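Side-chain contacts in possible thiol-disulfide isomerase (Cytophaga hutchinsonii, PDB 3HCZ), which is of unknown function but has a thioredoxin-like fold and probably carries out thiol-disulfide exchange: residues Phe37-Asp40 with Cys46-Glu49; Pro51-Trp56 with Glu132-Phe137; Tyr107-Thr112 with Ala126-Tyr131. One frame throughout, in Å; residues are numbered along the deposited sequence.

Contact 1 of 3, residues Phe37-Asp40 with Cys46-Glu49; sequences FFWD and CQQE
Asp40 and Gln47 have their CA atoms 9.4 Å apart, so the end of strand 33-39 and the loop leading into helix 49-60 stay too far from each other for backbone pairing, and side chains span the gap. This is the turn from the first strand into the first helix of a thioredoxin fold. Its CGHC sequence, ending at Cys46, matches the CXXC redox motif of that family.

Gln47 does most of the bridging. With CG set between its own backbone N and carbonyl carbon (chi1 60°) and the chain extended beyond, its amide reaches the strand end. There NE2 donates to Asp40 O at 2.9 Å in a nearly straight bond (173°). The acceptor lies close to the Gln47 amide plane, while the donor is tilted from the carbonyl plane of Asp40. The amide oxygen, OE1, accepts from a water 3.0 Å away, and that water in turn takes the N-H of Asp40, its oxygen 2.9 Å from Asp40 N. Backbone N and O of one residue are thus both tied to a single amide. The Trp39 ring stands steeply to this amide, its CE3 3.9 Å from Gln47 OE1. Nearer the start of the strand segment, the edge of the Phe37 ring meets the Glu49 side chain at its first carbon, CZ to CB 4.2 Å.

Gly44 O receives a second bond from NE2, and Thr50 OG1 bonds to OE1. Four bonds therefore grip this buried amide, which probably fixes its rotation and ties the strand end to the turn that carries the cysteine motif.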
loop_
_atom_site.group_PDB
_atom_site.type_symbol
_atom_site.label_atom_id
_atom_site.label_comp_id
_atom_site.label_asym_id
_atom_site.label_seq_id
_atom_site.Cartn_x
_atom_site.Cartn_y
_atom_site.Cartn_z
ATOM N N PHE A 37 0.206 -0.968 0.617
ATOM C CA PHE A 37 0.862 -1.050 1.954
ATOM C C PHE A 37 -0.114 -1.253 3.111
ATOM O O PHE A 37 -0.831 -0.331 3.493
ATOM C CB PHE A 37 1.725 0.219 2.150
ATOM C CG PHE A 37 2.544 0.227 3.382
ATOM C CD1 PHE A 37 3.644 -0.638 3.528
ATOM C CD2 PHE A 37 2.228 1.099 4.424
ATOM C CE1 PHE A 37 4.433 -0.604 4.717
ATOM C CE2 PHE A 37 3.000 1.128 5.599
ATOM C CZ PHE A 37 4.105 0.277 5.733
ATOM N N PHE A 38 -0.099 -2.446 3.713
ATOM C CA PHE A 38 -1.030 -2.751 4.796
ATOM C C PHE A 38 -0.325 -2.505 6.119
ATOM O O PHE A 38 0.791 -3.003 6.336
ATOM C CB PHE A 38 -1.536 -4.205 4.740
ATOM C CG PHE A 38 -2.268 -4.559 3.476
ATOM C CD1 PHE A 38 -3.674 -4.408 3.390
ATOM C CD2 PHE A 38 -1.569 -5.096 2.372
ATOM C CE1 PHE A 38 -4.382 -4.717 2.196
ATOM C CE2 PHE A 38 -2.269 -5.441 1.167
ATOM C CZ PHE A 38 -3.672 -5.242 1.071
ATOM N N TRP A 39 -0.973 -1.751 7.004
ATOM C CA TRP A 39 -0.332 -1.319 8.244
ATOM C C TRP A 39 -1.374 -1.103 9.325
ATOM O O TRP A 39 -2.597 -1.120 9.067
ATOM C CB TRP A 39 0.511 -0.044 8.013
ATOM C CG TRP A 39 -0.306 1.187 7.800
ATOM C CD1 TRP A 39 -1.020 1.546 6.653
ATOM C CD2 TRP A 39 -0.534 2.215 8.760
ATOM N NE1 TRP A 39 -1.640 2.767 6.862
ATOM C CE2 TRP A 39 -1.366 3.182 8.149
ATOM C CE3 TRP A 39 -0.103 2.419 10.086
ATOM C CZ2 TRP A 39 -1.786 4.335 8.827
ATOM C CZ3 TRP A 39 -0.512 3.565 10.758
ATOM C CH2 TRP A 39 -1.339 4.511 10.123
ATOM N N ASP A 40 -0.885 -0.946 10.564
ATOM C CA ASP A 40 -1.745 -0.871 11.744
ATOM C C ASP A 40 -1.090 0.118 12.704
ATOM O O ASP A 40 0.076 -0.049 13.077
ATOM C CB ASP A 40 -1.850 -2.279 12.363
ATOM C CG ASP A 40 -2.780 -2.358 13.553
ATOM O OD1 ASP A 40 -3.238 -1.337 14.114
ATOM O OD2 ASP A 40 -3.017 -3.509 13.978
ATOM N N CYS A 46 5.910 4.751 17.238
ATOM C CA CYS A 46 7.250 4.878 16.649
ATOM C C CYS A 46 7.600 3.838 15.598
ATOM O O CYS A 46 8.773 3.678 15.257
ATOM C CB CYS A 46 8.310 4.838 17.745
ATOM S SG CYS A 46 8.152 6.317 18.711
ATOM N N GLN A 47 6.603 3.120 15.106
ATOM C CA GLN A 47 6.886 2.055 14.147
ATOM C C GLN A 47 7.657 2.669 12.977
ATOM O O GLN A 47 7.386 3.828 12.604
ATOM C CB GLN A 47 5.590 1.419 13.658
ATOM C CG GLN A 47 4.614 2.401 12.946
ATOM C CD GLN A 47 3.329 1.707 12.621
ATOM O OE1 GLN A 47 3.217 1.104 11.582
ATOM N NE2 GLN A 47 2.396 1.685 13.569
ATOM N N GLN A 48 8.571 1.905 12.382
ATOM C CA GLN A 48 9.514 2.503 11.431
ATOM C C GLN A 48 9.184 2.470 9.953
ATOM O O GLN A 48 9.464 3.438 9.252
ATOM C CB GLN A 48 10.904 1.926 11.642
ATOM C CG GLN A 48 11.434 2.328 12.995
ATOM C CD GLN A 48 11.821 3.794 13.046
ATOM O OE1 GLN A 48 11.150 4.621 13.683
ATOM N NE2 GLN A 48 12.909 4.127 12.373
ATOM N N GLU A 49 8.600 1.370 9.485
ATOM C CA GLU A 49 8.379 1.164 8.064
ATOM C C GLU A 49 7.465 2.240 7.500
ATOM O O GLU A 49 7.712 2.779 6.404
ATOM C CB GLU A 49 7.750 -0.195 7.823
ATOM C CG GLU A 49 8.671 -1.347 8.154
ATOM C CD GLU A 49 8.447 -1.916 9.537
ATOM O OE1 GLU A 49 7.846 -1.221 10.397
ATOM O OE2 GLU A 49 8.882 -3.068 9.755
HETATM O O HOH W 1 1.930 -1.497 10.744
#

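Contact 2 of 3, residues Pro51-Trp56 with Glu132-Phe137; sequences PKLYDW and ENLDDF
Trp56 and Leu53 on helix 49-60 meet Leu134 and Asp135 on helix 134-147, joining two helices that pack on the same face of the central sheet in this thioredoxin-like fold. The helix after the CXXC sequence and the C-terminal helix lie side by side in this way in thioredoxins. The two segments are distant in sequence, and their closest CA atoms, those of Leu53 and Glu132, are 8.3 Å apart.

The apolar part centres on one methyl. Leu134 CD1 sits over the six-membered ring of Trp56, 3.7 Å from its centroid and almost exactly on the ring normal, a face-on CH-pi contact. The same methyl also touches Leu53 CD1 at 3.6 Å, the two leucine side chains crossing at roughly a right angle. Beneath the contact, Leu53 reaches Val67 and Trp56 reaches Ile65, both on strand 65-71, while Leu134 rests on Val117 of strand 114-118.

The polar part is a single bond at the indole's edge. Trp56 NE1 donates to Asp135 OD1 over 2.8 Å at an N-H...O angle of 160°. The oxygen lies near the ring plane, yet the N-H meets it from well above the carboxylate plane. Trp56 holds its CG anti to the backbone N (chi1 175°), which carries the indole out across the gap. A leucine in its place would probably leave Asp135 without this N-H and Leu134 without the aromatic face under its methyl.

The leucine is not held by its methyl alone: nearer the backbone, Leu134 CB lies 4.0 Å from Trp56 CZ2.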
loop_
_atom_site.group_PDB
_atom_site.type_symbol
_atom_site.label_atom_id
_atom_site.label_comp_id
_atom_site.label_asym_id
_atom_site.label_seq_id
_atom_site.Cartn_x
_atom_site.Cartn_y
_atom_site.Cartn_z
ATOM N N PRO A 51 6.659 5.582 8.378
ATOM C CA PRO A 51 7.159 6.910 8.053
ATOM C C PRO A 51 8.342 6.867 7.084
ATOM O O PRO A 51 8.532 7.812 6.312
ATOM C CB PRO A 51 7.599 7.467 9.421
ATOM C CG PRO A 51 7.845 6.227 10.269
ATOM C CD PRO A 51 6.746 5.315 9.827
ATOM N N LYS A 52 9.146 5.812 7.137
ATOM C CA LYS A 52 10.244 5.698 6.207
ATOM C C LYS A 52 9.767 5.496 4.765
ATOM O O LYS A 52 10.379 6.009 3.834
ATOM C CB LYS A 52 11.193 4.575 6.616
ATOM C CG LYS A 52 12.101 4.999 7.776
ATOM C CD LYS A 52 13.020 3.869 8.203
ATOM C CE LYS A 52 14.074 4.323 9.204
ATOM N NZ LYS A 52 15.134 5.157 8.555
ATOM N N LEU A 53 8.703 4.712 4.586
ATOM C CA LEU A 53 8.087 4.555 3.268
ATOM C C LEU A 53 7.546 5.919 2.833
ATOM O O LEU A 53 7.609 6.272 1.656
ATOM C CB LEU A 53 6.944 3.522 3.300
ATOM C CG LEU A 53 6.283 3.274 1.929
ATOM C CD1 LEU A 53 7.300 2.761 0.871
ATOM C CD2 LEU A 53 5.073 2.334 2.046
ATOM N N TYR A 54 7.013 6.681 3.786
ATOM C CA TYR A 54 6.468 8.012 3.442
ATOM C C TYR A 54 7.588 8.913 2.940
ATOM O O TYR A 54 7.426 9.569 1.917
ATOM C CB TYR A 54 5.699 8.643 4.601
ATOM C CG TYR A 54 4.903 9.874 4.178
ATOM C CD1 TYR A 54 3.620 9.736 3.631
ATOM C CD2 TYR A 54 5.447 11.147 4.299
ATOM C CE1 TYR A 54 2.880 10.881 3.223
ATOM C CE2 TYR A 54 4.733 12.275 3.916
ATOM C CZ TYR A 54 3.432 12.117 3.370
ATOM O OH TYR A 54 2.714 13.222 2.992
ATOM N N ASP A 55 8.730 8.914 3.638
ATOM C CA ASP A 55 9.881 9.684 3.216
ATOM C C ASP A 55 10.336 9.256 1.835
ATOM O O ASP A 55 10.635 10.103 1.006
ATOM C CB ASP A 55 11.053 9.503 4.171
ATOM C CG ASP A 55 10.802 10.093 5.529
ATOM O OD1 ASP A 55 9.971 11.023 5.687
ATOM O OD2 ASP A 55 11.488 9.622 6.458
ATOM N N TRP A 56 10.406 7.942 1.614
ATOM C CA TRP A 56 10.760 7.383 0.294
ATOM C C TRP A 56 9.772 7.866 -0.793
ATOM O O TRP A 56 10.183 8.255 -1.878
ATOM C CB TRP A 56 10.834 5.845 0.351
ATOM C CG TRP A 56 11.074 5.225 -1.014
ATOM C CD1 TRP A 56 12.288 4.886 -1.575
ATOM C CD2 TRP A 56 10.076 4.899 -1.999
ATOM N NE1 TRP A 56 12.100 4.374 -2.842
ATOM C CE2 TRP A 56 10.761 4.380 -3.132
ATOM C CE3 TRP A 56 8.670 5.015 -2.041
ATOM C CZ2 TRP A 56 10.088 3.949 -4.282
ATOM C CZ3 TRP A 56 7.997 4.593 -3.197
ATOM C CH2 TRP A 56 8.715 4.074 -4.305
ATOM N N GLU A 132 13.047 -0.893 2.063
ATOM C CA GLU A 132 14.438 -0.570 1.833
ATOM C C GLU A 132 14.955 -1.231 0.560
ATOM O O GLU A 132 16.032 -0.884 0.092
ATOM C CB GLU A 132 15.330 -0.900 3.049
ATOM C CG GLU A 132 15.611 -2.348 3.259
ATOM C CD GLU A 132 14.524 -3.065 4.061
ATOM O OE1 GLU A 132 13.370 -2.572 4.164
ATOM O OE2 GLU A 132 14.848 -4.155 4.601
ATOM N N ASN A 133 14.178 -2.167 0.000
ATOM C CA ASN A 133 14.537 -2.818 -1.262
ATOM C C ASN A 133 13.806 -2.283 -2.498
ATOM O O ASN A 133 14.050 -2.725 -3.615
ATOM C CB ASN A 133 14.382 -4.341 -1.135
ATOM C CG ASN A 133 15.359 -4.932 -0.133
ATOM O OD1 ASN A 133 14.980 -5.697 0.744
ATOM N ND2 ASN A 133 16.608 -4.525 -0.224
ATOM N N LEU A 134 12.942 -1.295 -2.298
ATOM C CA LEU A 134 12.174 -0.711 -3.410
ATOM C C LEU A 134 12.977 -0.080 -4.561
ATOM O O LEU A 134 12.650 -0.309 -5.742
ATOM C CB LEU A 134 11.192 0.340 -2.873
ATOM C CG LEU A 134 9.895 -0.125 -2.255
ATOM C CD1 LEU A 134 9.268 1.098 -1.635
ATOM C CD2 LEU A 134 8.973 -0.702 -3.337
ATOM N N ASP A 135 14.010 0.713 -4.238
ATOM C CA ASP A 135 14.753 1.418 -5.280
ATOM C C ASP A 135 15.380 0.394 -6.183
ATOM O O ASP A 135 15.270 0.474 -7.416
ATOM C CB ASP A 135 15.857 2.316 -4.691
ATOM C CG ASP A 135 15.347 3.678 -4.268
ATOM O OD1 ASP A 135 14.236 4.083 -4.673
ATOM O OD2 ASP A 135 16.087 4.363 -3.534
ATOM N N ASP A 136 16.029 -0.599 -5.576
ATOM C CA ASP A 136 16.648 -1.623 -6.373
ATOM C C ASP A 136 15.697 -2.503 -7.119
ATOM O O ASP A 136 15.973 -2.868 -8.261
ATOM C CB ASP A 136 17.613 -2.446 -5.570
ATOM C CG ASP A 136 18.966 -2.080 -5.905
ATOM O OD1 ASP A 136 19.456 -1.046 -5.374
ATOM O OD2 ASP A 136 19.502 -2.761 -6.811
ATOM N N PHE A 137 14.585 -2.841 -6.480
ATOM C CA PHE A 137 13.568 -3.583 -7.176
ATOM C C PHE A 137 13.103 -2.806 -8.435
ATOM O O PHE A 137 13.044 -3.392 -9.508
ATOM C CB PHE A 137 12.354 -3.925 -6.313
ATOM C CG PHE A 137 11.213 -4.402 -7.148
ATOM C CD1 PHE A 137 11.195 -5.726 -7.615
ATOM C CD2 PHE A 137 10.232 -3.501 -7.585
ATOM C CE1 PHE A 137 10.163 -6.173 -8.473
ATOM C CE2 PHE A 137 9.208 -3.916 -8.438
ATOM C CZ PHE A 137 9.171 -5.226 -8.912
#

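Contact 3 of 3, residues Tyr107-Thr112 with Ala126-Tyr131; sequences YDIYAT and AKRIGY. With SO4 (sulfate ion), chain D.
Arg128 points its guanidinium group at the chain turn of Tyr107 and Asp108, with both carbonyl oxygens near the plane of the group and at its NH2 edge. Its CG is anti to the carbonyl carbon (chi1 -68°) and the chain runs extended from there to NE. Two conformers were modelled for this residue, so the details hold for the one described here.

The bond from NH2 to Tyr107 O is weak, at 3.4 Å. The approach of NH2 to Asp108 O, 2.4 Å, is too short to be reliable and is doubtful as a bond. No salt bridge forms with the carboxylate: Asp108 OD2 stays 5.8 Å from Arg128 NH2. NH1 donates to a water 2.8 Å away, which lies near the guanidinium plane. That water also accepts from Tyr110 N, at 2.9 Å, and donates to Ala111 O, at 2.7 Å, so it extends the arginine's hold along the loop. A sulfate, probably from the crystallisation liquor, lies obliquely to the guanidinium and takes only a weak bond from NH1 to its O3.

Loop 107-112 leads toward strand 114-118, and its Thr112 touches Cys43 of the CGHC sequence, consistent with the loop that borders the redox site in thioredoxins. Both Asp108 and Arg128 have positive phi; the first is where the chain leaves helix 103-107, the second follows edge strand 124-127. Arg128 NE bonds Tyr116 OH, and its side chain touches Val114, both on strand 114-118. Tyr107 and Ile109 turn inward to Phe38 of strand 33-39.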
loop_
_atom_site.group_PDB
_atom_site.type_symbol
_atom_site.label_atom_id
_atom_site.label_comp_id
_atom_site.label_asym_id
_atom_site.label_seq_id
_atom_site.Cartn_x
_atom_site.Cartn_y
_atom_site.Cartn_z
ATOM N N TYR A 107 -5.973 -11.182 1.456
ATOM C CA TYR A 107 -4.573 -10.737 1.322
ATOM C C TYR A 107 -3.592 -11.440 2.249
ATOM O O TYR A 107 -2.384 -11.150 2.214
ATOM C CB TYR A 107 -4.463 -9.195 1.471
ATOM C CG TYR A 107 -4.604 -8.441 0.165
ATOM C CD1 TYR A 107 -5.846 -7.896 -0.228
ATOM C CD2 TYR A 107 -3.497 -8.289 -0.698
ATOM C CE1 TYR A 107 -5.970 -7.213 -1.465
ATOM C CE2 TYR A 107 -3.623 -7.607 -1.921
ATOM C CZ TYR A 107 -4.860 -7.049 -2.270
ATOM O OH TYR A 107 -4.982 -6.375 -3.457
ATOM N N ASP A 108 -4.089 -12.376 3.057
ATOM C CA ASP A 108 -3.244 -13.094 4.027
ATOM C C ASP A 108 -2.426 -12.186 4.943
ATOM O O ASP A 108 -1.232 -12.429 5.172
ATOM C CB ASP A 108 -2.357 -14.104 3.304
ATOM C CG ASP A 108 -3.171 -15.216 2.688
ATOM O OD1 ASP A 108 -3.770 -15.996 3.467
ATOM O OD2 ASP A 108 -3.261 -15.299 1.436
ATOM N N ILE A 109 -3.080 -11.149 5.476
ATOM C CA ILE A 109 -2.424 -10.216 6.396
ATOM C C ILE A 109 -2.437 -10.750 7.837
ATOM O O ILE A 109 -3.500 -10.807 8.468
ATOM C CB ILE A 109 -3.077 -8.796 6.353
ATOM C CG1 ILE A 109 -3.174 -8.277 4.909
ATOM C CG2 ILE A 109 -2.281 -7.827 7.221
ATOM C CD1 ILE A 109 -1.799 -8.062 4.215
ATOM N N TYR A 110 -1.269 -11.158 8.336
ATOM C CA TYR A 110 -1.096 -11.476 9.773
ATOM C C TYR A 110 -0.210 -10.431 10.443
ATOM O O TYR A 110 -0.698 -9.359 10.817
ATOM C CB TYR A 110 -0.585 -12.887 9.955
ATOM C CG TYR A 110 -1.627 -13.844 9.491
ATOM C CD1 TYR A 110 -2.649 -14.257 10.357
ATOM C CD2 TYR A 110 -1.645 -14.294 8.168
ATOM C CE1 TYR A 110 -3.641 -15.136 9.929
ATOM C CE2 TYR A 110 -2.637 -15.151 7.717
ATOM C CZ TYR A 110 -3.625 -15.579 8.609
ATOM O OH TYR A 110 -4.598 -16.443 8.181
ATOM N N ALA A 111 1.092 -10.674 10.543
ATOM C CA ALA A 111 1.964 -9.586 10.948
ATOM C C ALA A 111 1.800 -8.383 9.971
ATOM O O ALA A 111 1.666 -8.571 8.756
ATOM C CB ALA A 111 3.382 -10.059 10.972
ATOM N N THR A 112 1.788 -7.169 10.507
ATOM C CA THR A 112 1.897 -5.957 9.667
ATOM C C THR A 112 3.261 -5.317 9.970
ATOM O O THR A 112 3.854 -5.616 11.029
ATOM C CB THR A 112 0.777 -4.925 9.977
ATOM O OG1 THR A 112 0.575 -4.874 11.389
ATOM C CG2 THR A 112 -0.538 -5.314 9.306
ATOM N N ALA A 126 5.935 -7.297 -7.305
ATOM C CA ALA A 126 6.757 -7.604 -6.147
ATOM C C ALA A 126 5.844 -7.939 -4.949
ATOM O O ALA A 126 4.807 -7.310 -4.748
ATOM C CB ALA A 126 7.734 -6.458 -5.820
ATOM N N LYS A 127 6.196 -8.983 -4.199
ATOM C CA LYS A 127 5.349 -9.448 -3.080
ATOM C C LYS A 127 6.095 -9.374 -1.751
ATOM O O LYS A 127 7.114 -10.016 -1.598
ATOM C CB LYS A 127 4.973 -10.943 -3.223
ATOM C CG LYS A 127 4.241 -11.344 -4.499
ATOM C CD LYS A 127 3.669 -12.793 -4.335
ATOM C CE LYS A 127 4.613 -13.821 -4.896
ATOM N NZ LYS A 127 3.986 -15.186 -5.041
ATOM N N ARG A 128 5.575 -8.582 -0.810
ATOM C CA ARG A 128 6.027 -8.636 0.580
ATOM C C ARG A 128 7.520 -8.348 0.720
ATOM O O ARG A 128 8.248 -9.040 1.469
ATOM C CB ARG A 128 5.680 -9.989 1.214
ATOM C CG ARG A 128 4.179 -10.194 1.389
ATOM C CD ARG A 128 3.894 -11.427 2.246
ATOM N NE ARG A 128 2.472 -11.594 2.493
ATOM C CZ ARG A 128 1.889 -11.465 3.680
ATOM N NH1 ARG A 128 2.583 -11.165 4.756
ATOM N NH2 ARG A 128 0.598 -11.649 3.779
ATOM N N ILE A 129 7.987 -7.342 -0.006
ATOM C CA ILE A 129 9.396 -6.926 0.058
ATOM C C ILE A 129 9.512 -5.738 1.019
ATOM O O ILE A 129 8.503 -5.099 1.349
ATOM C CB ILE A 129 9.969 -6.604 -1.344
ATOM C CG1 ILE A 129 9.177 -5.461 -1.988
ATOM C CG2 ILE A 129 9.884 -7.851 -2.246
ATOM C CD1 ILE A 129 9.904 -4.879 -3.205
ATOM N N GLY A 130 10.705 -5.438 1.500
ATOM C CA GLY A 130 10.797 -4.344 2.485
ATOM C C GLY A 130 10.909 -3.037 1.737
ATOM O O GLY A 130 11.468 -3.004 0.625
ATOM N N TYR A 131 10.456 -1.942 2.344
ATOM C CA TYR A 131 10.614 -0.621 1.691
ATOM C C TYR A 131 12.093 -0.336 1.312
ATOM O O TYR A 131 12.366 0.352 0.330
ATOM C CB TYR A 131 10.057 0.517 2.588
ATOM C CG TYR A 131 11.073 0.961 3.635
ATOM C CD1 TYR A 131 12.047 1.911 3.332
ATOM C CD2 TYR A 131 11.098 0.374 4.892
ATOM C CE1 TYR A 131 12.989 2.274 4.236
ATOM C CE2 TYR A 131 12.041 0.750 5.834
ATOM C CZ TYR A 131 12.984 1.695 5.486
ATOM O OH TYR A 131 13.927 2.070 6.411
HETATM S S SO4 D . 6.373 -13.735 4.253
HETATM O O1 SO4 D . 6.759 -13.957 2.830
HETATM O O2 SO4 D . 7.491 -13.649 5.182
HETATM O O3 SO4 D . 5.682 -12.458 4.228
HETATM O O4 SO4 D . 5.499 -14.771 4.792
HETATM O O HOH W 2 1.336 -10.779 7.192
#

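Contacts 1 and 2 are buried and share helix 49-60 and its lead-in: Phe37 of the first packs on Leu53 of the second. Contact 3 is only partly buried and reaches the same sheet as contact 1, the two meeting where Asp40 packs against Thr112. Contact 2 meets contact 3 where Phe137 packs on Ala126. The chemistry follows the place. In contact 1 a buried amide is gripped by several bonds near the cysteine motif; in contact 2 apolar helix packing carries one indole bond at its edge; contact 3, toward solvent, relies on an arginine modelled in two conformations, weak or doubtful direct bonds, and a water.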